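Local coordinates for dual specificity protein phosphatase 18 (Homo sapiens, PDB 2ESB) that removes phosphate from tyrosine and, less readily, threonine residues of MAP kinase peptides, acting as a dual-specificity protein phosphatase, at residues L102-A105 with R110-A113. Numbering follows the deposited sequence.
Sequences LHCA and RSAA. With EPE (4-(2-hydroxyethyl)-1-piperazine ethanesulfonic acid), chain C.
Cys104 and Ser111 meet where strand 100-103 gives way to the loop that leads into helix 110-122. Ser111 N, at the start of the helix, donates to Cys104 SG at 3.4 Å, nearly straight (171°). With chi1 at 48°, SG lies between its own backbone N and carbonyl carbon, which brings it within 3.2 Å of Ser111 OG. The short serine side chain fits against the strand end, its CB 3.7 Å from His103 C.

The sulfonate of the bound buffer EPE occupies the pocket. Arg110 takes O2S twice, through its backbone N and through NE at 2.8 Å, while NH2 reaches O1S at 3.1 Å in the guanidinium plane. A bend at chi3 (-73°) curls the chain round the anion, and Glu55 forms a salt bridge with the same NH2, helping to fix its rotation. A leucine in place of Arg110 would probably leave the sulfonate without its side-chain grip and Glu55 without its ionic partner. The backbone N atoms of Ala106, Val108 and Ser109 also bond the sulfonate, and Ala105 N weakly bonds O1S.

Aliphatic packing completes the contact: Cys104 CB lies 3.8 Å from Arg110 CB, and Leu102 CB 4.1 Å from Ser111 CB, leucine suiting this buried place between strand and helix. On the strand side, His103 ND1 donates to Cys104 O at 3.0 Å, in the imidazole plane.

This is the CX5R P-loop of protein tyrosine phosphatases, Cys104 being the predicted phosphocysteine nucleophile and the sulfonate probably mimicking substrate phosphate.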
loop_
_atom_site.group_PDB
_atom_site.type_symbol
_atom_site.label_atom_id
_atom_site.label_comp_id
_atom_site.label_asym_id
_atom_site.label_seq_id
_atom_site.Cartn_x
_atom_site.Cartn_y
_atom_site.Cartn_z
ATOM N N LEU A 102 -2.937 0.322 -6.367
ATOM C CA LEU A 102 -3.395 -0.020 -5.030
ATOM C C LEU A 102 -4.110 1.246 -4.576
ATOM O O LEU A 102 -3.534 2.320 -4.675
ATOM C CB LEU A 102 -2.219 -0.226 -4.075
ATOM C CG LEU A 102 -1.593 -1.596 -3.880
ATOM C CD1 LEU A 102 -0.340 -1.439 -3.009
ATOM C CD2 LEU A 102 -2.623 -2.534 -3.229
ATOM N N HIS A 103 -5.342 1.137 -4.081
ATOM C CA HIS A 103 -6.045 2.313 -3.575
ATOM C C HIS A 103 -6.936 1.942 -2.396
ATOM O O HIS A 103 -7.247 0.774 -2.165
ATOM C CB HIS A 103 -6.909 2.961 -4.667
ATOM C CG HIS A 103 -8.226 2.276 -4.892
ATOM N ND1 HIS A 103 -9.362 2.589 -4.175
ATOM C CD2 HIS A 103 -8.590 1.307 -5.770
ATOM C CE1 HIS A 103 -10.369 1.848 -4.605
ATOM N NE2 HIS A 103 -9.929 1.063 -5.573
ATOM N N CYS A 104 -7.312 2.949 -1.625
ATOM C CA CYS A 104 -8.225 2.748 -0.517
ATOM C C CYS A 104 -9.154 3.961 -0.619
ATOM O O CYS A 104 -9.488 4.370 -1.741
ATOM C CB CYS A 104 -7.471 2.641 0.826
ATOM S SG CYS A 104 -6.206 3.885 1.189
ATOM N N ALA A 105 -9.599 4.539 0.488
ATOM C CA ALA A 105 -10.485 5.694 0.361
ATOM C C ALA A 105 -9.685 6.967 0.097
ATOM O O ALA A 105 -9.980 7.712 -0.840
ATOM C CB ALA A 105 -11.353 5.853 1.623
ATOM N N ARG A 110 -4.420 2.467 4.476
ATOM C CA ARG A 110 -4.553 1.085 4.014
ATOM C C ARG A 110 -3.731 0.687 2.782
ATOM O O ARG A 110 -2.933 -0.262 2.843
ATOM C CB ARG A 110 -6.037 0.772 3.782
ATOM C CG ARG A 110 -6.825 0.655 5.090
ATOM C CD ARG A 110 -8.325 0.570 4.850
ATOM N NE ARG A 110 -8.879 1.862 4.443
ATOM C CZ ARG A 110 -10.181 2.106 4.324
ATOM N NH1 ARG A 110 -11.062 1.151 4.577
ATOM N NH2 ARG A 110 -10.604 3.310 3.968
ATOM N N SER A 111 -3.912 1.383 1.661
ATOM C CA SER A 111 -3.140 1.022 0.471
ATOM C C SER A 111 -1.643 1.267 0.703
ATOM O O SER A 111 -0.795 0.498 0.238
ATOM C CB SER A 111 -3.641 1.802 -0.765
ATOM O OG SER A 111 -3.634 3.212 -0.556
ATOM N N ALA A 112 -1.314 2.319 1.443
ATOM C CA ALA A 112 0.087 2.635 1.708
ATOM C C ALA A 112 0.793 1.503 2.451
ATOM O O ALA A 112 1.939 1.174 2.147
ATOM C CB ALA A 112 0.197 3.935 2.503
ATOM N N ALA A 113 0.109 0.904 3.417
ATOM C CA ALA A 113 0.695 -0.188 4.190
ATOM C C ALA A 113 1.006 -1.392 3.310
ATOM O O ALA A 113 2.059 -2.026 3.461
ATOM C CB ALA A 113 -0.249 -0.598 5.324
HETATM N N1 EPE C . -8.505 8.363 6.739
HETATM C C2 EPE C . -7.221 8.513 7.503
HETATM C C3 EPE C . -7.355 9.400 8.743
HETATM N N4 EPE C . -8.109 10.679 8.540
HETATM C C5 EPE C . -9.435 10.469 7.829
HETATM C C6 EPE C . -9.263 9.650 6.530
HETATM C C7 EPE C . -8.365 11.415 9.825
HETATM C C8 EPE C . -7.500 12.677 9.878
HETATM O O8 EPE C . -7.475 13.511 8.759
HETATM C C9 EPE C . -8.257 7.706 5.411
HETATM C C10 EPE C . -8.140 6.199 5.647
HETATM S S EPE C . -7.456 5.335 4.216
HETATM O O1S EPE C . -8.456 5.448 3.176
HETATM O O2S EPE C . -7.038 4.018 4.644
HETATM O O3S EPE C . -6.204 6.245 3.700
#